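Local coordinates for putative peptidase (Chlamydophila abortus, PDB 3CE2), which is probably a zinc-dependent oligopeptidase of the M3B family that degrades a variety of small bioactive peptides, at residues A[12-15]-A[16-19]; A[549-553]-A[554-558]; A[73-76]-A[77-81]. All coordinates share one frame; numbering follows the deposited sequence.

Contact 1: residues A[12-15]-A[16-19]; sequences VRPR and SEIS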
ATOM      1  N   VAL A  12     -14.581 -23.684  17.671  1.00 60.88           N
ATOM      2  CA  VAL A  12     -13.186 -23.321  17.489  1.00 54.18           C
ATOM      3  C   VAL A  12     -12.263 -24.530  17.646  1.00 55.26           C
ATOM      4  O   VAL A  12     -12.425 -25.318  18.568  1.00 61.05           O
ATOM      5  CB  VAL A  12     -12.808 -22.215  18.512  1.00 53.97           C
ATOM      6  CG1 VAL A  12     -11.360 -21.779  18.369  1.00 47.12           C
ATOM      7  CG2 VAL A  12     -13.744 -21.001  18.365  1.00 48.24           C
ATOM      8  N   ARG A  13     -11.294 -24.680  16.744  1.00 55.30           N
ATOM      9  CA  ARG A  13     -10.380 -25.825  16.801  1.00 52.44           C
ATOM     10  C   ARG A  13      -8.911 -25.425  16.874  1.00 46.84           C
ATOM     11  O   ARG A  13      -8.528 -24.360  16.436  1.00 48.27           O
ATOM     12  CB  ARG A  13     -10.614 -26.767  15.616  1.00 53.90           C
ATOM     13  CG  ARG A  13     -11.376 -28.031  15.974  1.00 59.04           C
ATOM     14  CD  ARG A  13     -12.558 -28.248  15.035  1.00 68.28           C
ATOM     15  NE  ARG A  13     -12.445 -27.438  13.818  1.00 71.47           N
ATOM     16  CZ  ARG A  13     -12.278 -27.932  12.596  1.00 70.61           C
ATOM     17  NH1 ARG A  13     -12.218 -29.248  12.414  1.00 71.89           N
ATOM     18  NH2 ARG A  13     -12.177 -27.106  11.559  1.00 66.45           N
ATOM     19  N   PRO A  14      -8.080 -26.280  17.461  1.00 43.08           N
ATOM     20  CA  PRO A  14      -6.665 -25.952  17.407  1.00 47.61           C
ATOM     21  C   PRO A  14      -6.048 -26.358  16.068  1.00 48.52           C
ATOM     22  O   PRO A  14      -6.588 -27.224  15.368  1.00 45.97           O
ATOM     23  CB  PRO A  14      -6.052 -26.765  18.562  1.00 48.18           C
ATOM     24  CG  PRO A  14      -7.174 -27.701  19.074  1.00 46.54           C
ATOM     25  CD  PRO A  14      -8.369 -27.524  18.194  1.00 44.45           C
ATOM     26  N   ARG A  15      -4.913 -25.750  15.733  1.00 47.08           N
ATOM     27  CA  ARG A  15      -4.271 -26.045  14.468  1.00 54.37           C
ATOM     28  C   ARG A  15      -4.230 -27.549  14.193  1.00 56.13           C
ATOM     29  O   ARG A  15      -4.576 -27.992  13.105  1.00 59.60           O
ATOM     30  CB  ARG A  15      -2.851 -25.471  14.410  1.00 50.58           C
ATOM     31  CG  ARG A  15      -2.156 -25.736  13.080  1.00 48.50           C
ATOM     32  CD  ARG A  15      -2.859 -24.969  11.970  1.00 49.76           C
ATOM     33  NE  ARG A  15      -2.223 -25.095  10.660  1.00 49.77           N
ATOM     34  CZ  ARG A  15      -2.559 -24.376   9.579  1.00 52.20           C
ATOM     35  NH1 ARG A  15      -3.501 -23.438   9.649  1.00 43.73           N
ATOM     36  NH2 ARG A  15      -1.936 -24.581   8.421  1.00 51.73           N
ATOM     37  N   SER A  16      -3.815 -28.331  15.183  1.00 61.27           N
ATOM     38  CA  SER A  16      -3.463 -29.726  14.946  1.00 58.41           C
ATOM     39  C   SER A  16      -4.657 -30.611  14.590  1.00 59.06           C
ATOM     40  O   SER A  16      -4.479 -31.728  14.120  1.00 60.21           O
ATOM     41  CB  SER A  16      -2.684 -30.295  16.129  1.00 55.79           C
ATOM     42  OG  SER A  16      -3.533 -30.440  17.251  1.00 62.32           O
ATOM     43  N   GLU A  17      -5.868 -30.108  14.794  1.00 61.58           N
ATOM     44  CA  GLU A  17      -7.060 -30.864  14.431  1.00 67.73           C
ATOM     45  C   GLU A  17      -7.645 -30.414  13.091  1.00 63.60           C
ATOM     46  O   GLU A  17      -8.716 -30.859  12.695  1.00 65.08           O
ATOM     47  CB  GLU A  17      -8.117 -30.769  15.546  1.00 71.97           C
ATOM     48  CG  GLU A  17      -7.776 -31.589  16.822  1.00 78.59           C
ATOM     49  CD  GLU A  17      -8.707 -31.292  18.026  1.00 81.39           C
ATOM     50  OE1 GLU A  17      -8.365 -31.730  19.163  1.00 81.16           O
ATOM     51  OE2 GLU A  17      -9.772 -30.630  17.840  1.00 80.77           O
ATOM     52  N   ILE A  18      -6.946 -29.523  12.396  1.00 62.82           N
ATOM     53  CA  ILE A  18      -7.450 -28.977  11.137  1.00 59.43           C
ATOM     54  C   ILE A  18      -7.011 -29.909  10.027  1.00 61.50           C
ATOM     55  O   ILE A  18      -5.852 -30.328   9.988  1.00 61.53           O
ATOM     56  CB  ILE A  18      -6.929 -27.532  10.870  1.00 57.01           C
ATOM     57  CG1 ILE A  18      -7.290 -26.605  12.037  1.00 51.27           C
ATOM     58  CG2 ILE A  18      -7.528 -26.958   9.587  1.00 51.08           C
ATOM     59  CD1 ILE A  18      -8.788 -26.419  12.219  1.00 46.55           C
ATOM     60  N   SER A  19      -7.941 -30.261   9.147  1.00 60.10           N
ATOM     61  CA  SER A  19      -7.620 -31.185   8.068  1.00 68.32           C
ATOM     62  C   SER A  19      -6.799 -30.459   7.005  1.00 68.29           C
ATOM     63  O   SER A  19      -7.143 -29.346   6.601  1.00 62.40           O
ATOM     64  CB  SER A  19      -8.885 -31.808   7.469  1.00 73.07           C
ATOM     65  OG  SER A  19      -9.457 -30.963   6.487  1.00 76.02           O
TER
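A short 3-10 turn, residues 15-17, is pinned at its start by Glu17 N donating to Pro14 O at 3.0 Å. The next step repeats the pattern, with Ile18 N reaching Arg15 O at 2.9 Å. In both bonds the donor sits well above the carbonyl plane, not on a lone pair. The side chains meet three to five residues apart. Glu17 folds back over the proline, its OE2 coming within 3.4 Å of Pro14 CD and 3.6 Å of Arg13 CG. This touches the aliphatic part of Arg13 and not its charge, since Arg13 NE stays 5.8 Å from Glu17 OE2. Instead, Ile18 meets the guanidinium: its CD1 lies over one face of the flat group, offset toward the rim, 3.5 Å from Arg13 NH2. With CG1 opposite the carbonyl carbon (chi1 -56°), the Ile18 branch is carried back past Pro14 O to get there. Arg15 heads elsewhere, forming a salt bridge with Asp363 and a hydrogen bond with Asn367, and the backbone of Arg13 bonds to that of Leu368. Two successive i to i+3 bonds of this kind are the signature of a single 3-10 turn, here in the surface loop that precedes helix 33-42.

Contact 2: residues A[549-553]-A[554-558]; sequences LEKIL and NNEDN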
ATOM      1  N   LEU A 549      -8.311  -1.569 -16.102  1.00 36.48           N
ATOM      2  CA  LEU A 549      -9.609  -2.249 -16.074  1.00 43.43           C
ATOM      3  C   LEU A 549     -10.580  -1.750 -17.154  1.00 44.50           C
ATOM      4  O   LEU A 549     -11.228  -2.547 -17.846  1.00 51.92           O
ATOM      5  CB  LEU A 549     -10.235  -2.144 -14.673  1.00 36.61           C
ATOM      6  CG  LEU A 549     -11.587  -2.821 -14.553  1.00 38.28           C
ATOM      7  CD1 LEU A 549     -11.506  -4.287 -14.972  1.00 41.02           C
ATOM      8  CD2 LEU A 549     -12.137  -2.670 -13.144  1.00 40.22           C
ATOM      9  N   GLU A 550     -10.677  -0.432 -17.303  1.00 47.83           N
ATOM     10  CA  GLU A 550     -11.582   0.161 -18.284  1.00 48.28           C
ATOM     11  C   GLU A 550     -11.234  -0.303 -19.706  1.00 49.32           C
ATOM     12  O   GLU A 550     -12.114  -0.712 -20.461  1.00 52.28           O
ATOM     13  CB  GLU A 550     -11.534   1.682 -18.180  1.00 54.33           C
ATOM     14  CG  GLU A 550     -12.424   2.432 -19.180  1.00 63.43           C
ATOM     15  CD  GLU A 550     -13.893   2.466 -18.777  1.00 66.02           C
ATOM     16  OE1 GLU A 550     -14.298   1.716 -17.851  1.00 68.33           O
ATOM     17  OE2 GLU A 550     -14.642   3.256 -19.390  1.00 66.72           O
ATOM     18  N   LYS A 551      -9.952  -0.267 -20.054  1.00 45.03           N
ATOM     19  CA  LYS A 551      -9.504  -0.768 -21.338  1.00 43.72           C
ATOM     20  C   LYS A 551      -9.899  -2.228 -21.521  1.00 48.80           C
ATOM     21  O   LYS A 551     -10.313  -2.633 -22.606  1.00 47.44           O
ATOM     22  CB  LYS A 551      -7.992  -0.619 -21.480  1.00 43.79           C
ATOM     23  CG  LYS A 551      -7.511   0.818 -21.543  1.00 45.79           C
ATOM     24  CD  LYS A 551      -5.975   0.931 -21.684  1.00 47.72           C
ATOM     25  CE  LYS A 551      -5.621   2.342 -22.163  1.00 52.88           C
ATOM     26  NZ  LYS A 551      -4.316   2.851 -21.658  1.00 58.36           N
ATOM     27  N   ILE A 552      -9.786  -3.020 -20.458  1.00 47.30           N
ATOM     28  CA  ILE A 552     -10.072  -4.436 -20.577  1.00 41.55           C
ATOM     29  C   ILE A 552     -11.564  -4.650 -20.760  1.00 43.79           C
ATOM     30  O   ILE A 552     -11.975  -5.477 -21.566  1.00 43.41           O
ATOM     31  CB  ILE A 552      -9.549  -5.235 -19.361  1.00 40.45           C
ATOM     32  CG1 ILE A 552      -8.041  -5.416 -19.465  1.00 39.54           C
ATOM     33  CG2 ILE A 552     -10.245  -6.611 -19.254  1.00 35.62           C
ATOM     34  CD1 ILE A 552      -7.369  -5.593 -18.120  1.00 38.80           C
ATOM     35  N   LEU A 553     -12.393  -3.921 -20.019  1.00 47.21           N
ATOM     36  CA  LEU A 553     -13.847  -4.119 -20.177  1.00 51.86           C
ATOM     37  C   LEU A 553     -14.402  -3.615 -21.526  1.00 54.09           C
ATOM     38  O   LEU A 553     -15.519  -3.923 -21.895  1.00 48.96           O
ATOM     39  CB  LEU A 553     -14.628  -3.517 -19.013  1.00 46.14           C
ATOM     40  CG  LEU A 553     -14.315  -4.110 -17.642  1.00 50.98           C
ATOM     41  CD1 LEU A 553     -14.773  -3.174 -16.488  1.00 46.00           C
ATOM     42  CD2 LEU A 553     -14.913  -5.517 -17.515  1.00 46.98           C
ATOM     43  N   ASN A 554     -13.605  -2.850 -22.259  1.00 60.54           N
ATOM     44  CA  ASN A 554     -14.014  -2.336 -23.560  1.00 60.24           C
ATOM     45  C   ASN A 554     -13.262  -2.947 -24.741  1.00 63.94           C
ATOM     46  O   ASN A 554     -13.463  -2.537 -25.889  1.00 61.97           O
ATOM     47  CB  ASN A 554     -13.837  -0.827 -23.569  1.00 56.71           C
ATOM     48  CG  ASN A 554     -14.873  -0.137 -22.737  1.00 60.03           C
ATOM     49  OD1 ASN A 554     -16.057  -0.484 -22.788  1.00 61.65           O
ATOM     50  ND2 ASN A 554     -14.444   0.842 -21.954  1.00 58.57           N
ATOM     51  N   ASN A 555     -12.405  -3.923 -24.438  1.00 64.53           N
ATOM     52  CA  ASN A 555     -11.526  -4.582 -25.406  1.00 66.72           C
ATOM     53  C   ASN A 555     -10.742  -3.607 -26.245  1.00 67.88           C
ATOM     54  O   ASN A 555     -10.708  -3.728 -27.461  1.00 72.14           O
ATOM     55  CB  ASN A 555     -12.315  -5.527 -26.305  1.00 66.18           C
ATOM     56  CG  ASN A 555     -13.545  -6.053 -25.620  1.00 70.74           C
ATOM     57  OD1 ASN A 555     -14.565  -5.367 -25.556  1.00 74.75           O
ATOM     58  ND2 ASN A 555     -13.455  -7.261 -25.069  1.00 69.58           N
ATOM     59  N   GLU A 556     -10.114  -2.641 -25.597  1.00 68.38           N
ATOM     60  CA  GLU A 556      -9.373  -1.628 -26.316  1.00 75.60           C
ATOM     61  C   GLU A 556      -8.032  -2.181 -26.698  1.00 81.84           C
ATOM     62  O   GLU A 556      -7.300  -2.656 -25.838  1.00 87.14           O
ATOM     63  CB  GLU A 556      -9.216  -0.395 -25.460  1.00 78.48           C
ATOM     64  CG  GLU A 556     -10.503  -0.064 -24.754  1.00 84.31           C
ATOM     65  CD  GLU A 556     -10.859   1.389 -24.864  1.00 84.81           C
ATOM     66  OE1 GLU A 556      -9.916   2.219 -24.836  1.00 85.70           O
ATOM     67  OE2 GLU A 556     -12.074   1.690 -24.985  1.00 83.99           O
ATOM     68  N   ASP A 557      -7.725  -2.125 -27.994  1.00 88.46           N
ATOM     69  CA  ASP A 557      -6.555  -2.803 -28.565  1.00 87.19           C
ATOM     70  C   ASP A 557      -6.285  -4.130 -27.834  1.00 82.09           C
ATOM     71  O   ASP A 557      -7.210  -4.933 -27.652  1.00 81.12           O
ATOM     72  CB  ASP A 557      -5.319  -1.874 -28.571  1.00 93.69           C
ATOM     73  CG  ASP A 557      -4.921  -1.391 -27.167  1.00 91.82           C
ATOM     74  OD1 ASP A 557      -5.191  -0.200 -26.853  1.00 86.33           O
ATOM     75  OD2 ASP A 557      -4.342  -2.207 -26.398  1.00 86.99           O
ATOM     76  N   ASN A 558      -5.037  -4.375 -27.431  1.00 70.26           N
ATOM     77  CA  ASN A 558      -4.782  -5.512 -26.571  1.00 66.12           C
ATOM     78  C   ASN A 558      -4.377  -5.005 -25.199  1.00 59.00           C
ATOM     79  O   ASN A 558      -3.205  -4.935 -24.843  1.00 59.56           O
ATOM     80  CB  ASN A 558      -3.869  -6.605 -27.196  1.00 68.08           C
ATOM     81  CG  ASN A 558      -2.539  -6.075 -27.704  1.00 72.13           C
ATOM     82  OD1 ASN A 558      -1.503  -6.694 -27.487  1.00 74.41           O
ATOM     83  ND2 ASN A 558      -2.561  -4.946 -28.389  1.00 74.21           N
TER
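Lys551 O is gripped by two backbone N-H groups from the chain that follows it. Glu556 N makes the stronger bond, 3.0 Å long and practically straight (177°), while Asn554 N adds a weak one at 3.3 Å. Asn554 N also leans weakly on Glu550 O, so it is shared between two carbonyls as the helix runs out. One residue on, Asn555 N donates to Ile552 O at 3.3 Å, approaching from well above the carbonyl plane. Nested inside the Glu556 to Lys551 bond, and with Asn555 at positive phi (50°), this pair makes a Schellman motif ending helix 536-553. The reversal brings Glu556 back alongside the last turn: its CG packs 4.2 Å from Lys551 CB and 3.6 Å from Lys551 CA, in the place where this motif commonly sets an apolar contact. The carboxylate runs on to a salt bridge with Lys594 of helix 590-607, and Lys551 NZ turns to Gly583 O in a weak bond. On another side of the helix end, Asn554 extends its amide back over the preceding turn (chi1 -73°), ND2 standing 3.5 Å from Glu550 OE2 with the amide and carboxylate planes nearly perpendicular.

Contact 3: residues A[73-76]-A[77-81]; sequences LTTL and FSIER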
ATOM      1  N   LEU A  73      27.634  -9.177  -6.059  1.00 46.72           N
ATOM      2  CA  LEU A  73      26.202  -9.267  -6.305  1.00 42.77           C
ATOM      3  C   LEU A  73      25.758 -10.728  -6.362  1.00 48.29           C
ATOM      4  O   LEU A  73      24.797 -11.118  -5.718  1.00 57.77           O
ATOM      5  CB  LEU A  73      25.850  -8.595  -7.631  1.00 38.18           C
ATOM      6  CG  LEU A  73      26.207  -7.126  -7.792  1.00 40.99           C
ATOM      7  CD1 LEU A  73      25.701  -6.620  -9.123  1.00 39.73           C
ATOM      8  CD2 LEU A  73      25.625  -6.285  -6.656  1.00 43.63           C
ATOM      9  N   THR A  74      26.460 -11.521  -7.154  1.00 45.77           N
ATOM     10  CA  THR A  74      26.117 -12.905  -7.385  1.00 51.03           C
ATOM     11  C   THR A  74      25.975 -13.646  -6.061  1.00 52.71           C
ATOM     12  O   THR A  74      25.073 -14.470  -5.862  1.00 54.60           O
ATOM     13  CB  THR A  74      27.226 -13.561  -8.266  1.00 55.93           C
ATOM     14  OG1 THR A  74      26.988 -13.204  -9.632  1.00 62.35           O
ATOM     15  CG2 THR A  74      27.251 -15.083  -8.150  1.00 53.67           C
ATOM     16  N   THR A  75      26.875 -13.321  -5.153  1.00 50.91           N
ATOM     17  CA  THR A  75      27.026 -14.068  -3.939  1.00 55.63           C
ATOM     18  C   THR A  75      26.048 -13.569  -2.916  1.00 55.15           C
ATOM     19  O   THR A  75      25.524 -14.347  -2.127  1.00 54.32           O
ATOM     20  CB  THR A  75      28.440 -13.903  -3.391  1.00 57.71           C
ATOM     21  OG1 THR A  75      29.336 -14.663  -4.211  1.00 59.35           O
ATOM     22  CG2 THR A  75      28.512 -14.393  -1.969  1.00 54.75           C
ATOM     23  N   LEU A  76      25.785 -12.271  -2.934  1.00 49.77           N
ATOM     24  CA  LEU A  76      24.868 -11.766  -1.963  1.00 48.12           C
ATOM     25  C   LEU A  76      23.428 -12.081  -2.358  1.00 50.82           C
ATOM     26  O   LEU A  76      22.614 -12.422  -1.496  1.00 47.60           O
ATOM     27  CB  LEU A  76      25.156 -10.307  -1.604  1.00 49.23           C
ATOM     28  CG  LEU A  76      24.620  -9.118  -2.362  1.00 54.45           C
ATOM     29  CD1 LEU A  76      23.186  -8.886  -1.939  1.00 59.65           C
ATOM     30  CD2 LEU A  76      25.459  -7.926  -1.993  1.00 50.91           C
ATOM     31  N   PHE A  77      23.119 -12.039  -3.651  1.00 50.88           N
ATOM     32  CA  PHE A  77      21.784 -12.446  -4.100  1.00 50.13           C
ATOM     33  C   PHE A  77      21.505 -13.908  -3.783  1.00 49.57           C
ATOM     34  O   PHE A  77      20.365 -14.309  -3.586  1.00 47.49           O
ATOM     35  CB  PHE A  77      21.576 -12.191  -5.594  1.00 43.87           C
ATOM     36  CG  PHE A  77      21.523 -10.732  -5.952  1.00 46.69           C
ATOM     37  CD1 PHE A  77      21.074  -9.789  -5.023  1.00 48.68           C
ATOM     38  CD2 PHE A  77      21.919 -10.296  -7.208  1.00 38.60           C
ATOM     39  CE1 PHE A  77      21.017  -8.415  -5.344  1.00 44.18           C
ATOM     40  CE2 PHE A  77      21.871  -8.935  -7.538  1.00 43.09           C
ATOM     41  CZ  PHE A  77      21.411  -7.993  -6.602  1.00 46.13           C
ATOM     42  N   SER A  78      22.558 -14.705  -3.732  1.00 49.89           N
ATOM     43  CA  SER A  78      22.411 -16.131  -3.557  1.00 51.14           C
ATOM     44  C   SER A  78      22.043 -16.426  -2.107  1.00 54.76           C
ATOM     45  O   SER A  78      21.141 -17.217  -1.836  1.00 54.11           O
ATOM     46  CB  SER A  78      23.730 -16.820  -3.899  1.00 54.46           C
ATOM     47  OG  SER A  78      23.494 -18.169  -4.234  1.00 55.17           O
ATOM     48  N   ILE A  79      22.773 -15.789  -1.193  1.00 52.45           N
ATOM     49  CA  ILE A  79      22.543 -15.889   0.241  1.00 53.49           C
ATOM     50  C   ILE A  79      21.159 -15.350   0.569  1.00 57.79           C
ATOM     51  O   ILE A  79      20.318 -16.053   1.161  1.00 55.11           O
ATOM     52  CB  ILE A  79      23.616 -15.087   1.018  1.00 51.51           C
ATOM     53  CG1 ILE A  79      24.949 -15.848   1.023  1.00 49.64           C
ATOM     54  CG2 ILE A  79      23.168 -14.807   2.445  1.00 54.66           C
ATOM     55  CD1 ILE A  79      26.121 -15.002   1.414  1.00 43.44           C
ATOM     56  N   GLU A  80      20.928 -14.109   0.147  1.00 55.70           N
ATOM     57  CA  GLU A  80      19.671 -13.418   0.375  1.00 54.97           C
ATOM     58  C   GLU A  80      18.522 -14.302  -0.042  1.00 52.45           C
ATOM     59  O   GLU A  80      17.478 -14.362   0.621  1.00 51.47           O
ATOM     60  CB  GLU A  80      19.639 -12.112  -0.411  1.00 53.42           C
ATOM     61  CG  GLU A  80      18.341 -11.357  -0.324  1.00 62.18           C
ATOM     62  CD  GLU A  80      18.337 -10.083  -1.171  1.00 67.80           C
ATOM     63  OE1 GLU A  80      19.434  -9.566  -1.504  1.00 70.26           O
ATOM     64  OE2 GLU A  80      17.227  -9.596  -1.500  1.00 73.77           O
ATOM     65  N   ARG A  81      18.714 -15.012  -1.140  1.00 48.10           N
ATOM     66  CA  ARG A  81      17.644 -15.820  -1.654  1.00 46.02           C
ATOM     67  C   ARG A  81      17.307 -16.950  -0.675  1.00 52.36           C
ATOM     68  O   ARG A  81      16.121 -17.248  -0.445  1.00 50.08           O
ATOM     69  CB  ARG A  81      18.040 -16.357  -3.005  1.00 50.88           C
ATOM     70  CG  ARG A  81      17.018 -17.227  -3.663  1.00 56.18           C
ATOM     71  CD  ARG A  81      17.502 -17.520  -5.050  1.00 59.48           C
ATOM     72  NE  ARG A  81      16.737 -18.595  -5.659  1.00 59.35           N
ATOM     73  CZ  ARG A  81      16.815 -18.898  -6.947  1.00 53.78           C
ATOM     74  NH1 ARG A  81      17.615 -18.193  -7.738  1.00 46.36           N
ATOM     75  NH2 ARG A  81      16.088 -19.890  -7.433  1.00 49.67           N
TER
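Phe77 lays its ring back beside the preceding turn of the helix, CE2 touching Leu73 CB at 4.0 Å while, on its CD1 side, it meets Leu76 CD1 at 3.8 Å. Because CG stands opposite the carbonyl carbon (chi1 -68°), the ring is carried back toward Leu73 and passes obliquely by Leu73 O. That same oxygen accepts Phe77 N at 2.8 Å in a bond lying close to the carbonyl direction, and has the ring carbons CG and CD2 beside it. Leu76 takes an unusual helical rotamer: its CG sits between the backbone N and the carbonyl carbon (chi1 86°), which places CD1 beside the Phe77 ring and near Glu80. Leu76 and Glu80 run side by side and point the same way, with CD1 of Leu76 3.8 Å from OE1 of Glu80. This oxygen also lies at the edge of the Phe77 ring, in its plane. Glu80 N bonds to Leu76 O at 2.9 Å, and Ile79 N to Thr75 O at 3.2 Å, the regular i to i+4 ladder of an alpha-helix. Ser78 N, one residue before Ile79, is held more loosely, by weak bonds to Thr74 O and Thr75 O. Thr75 and Ile79 lie parallel, their methyls CG2 and CD1 just meeting. Within helix 66-96, the Leu73 and Phe77 side packs on helix 149-156, whose Tyr151 meets the ring edge-to-face; His420, in the loop after helix 394-416, lies nearly parallel to it. Ile79 and Glu80 reach Phe117 of helix 101-120, and Arg81 forms a salt bridge with Asp381, in the loop between strands 375-377 and 385-387.

In the fold
Along the chain contact 1 comes first, then contact 3, then contact 2, and none of them touches another. The centres of contacts 1 and 2 are 45 Å apart, those of contacts 1 and 3 38 Å, and those of contacts 2 and 3 40 Å. Each belongs to a different element of this mostly helical chain: the loop ahead of helix 33-42, the long helix 66-96, and the end of helix 536-553 with the loop that leads to helix 559-567. Contact 2 lies in the part of the chain assigned to peptidase family M3. All three lie away from the zinc site of His402, His406 and Glu430, so they report on how the helical scaffold is built and not on the metal centre.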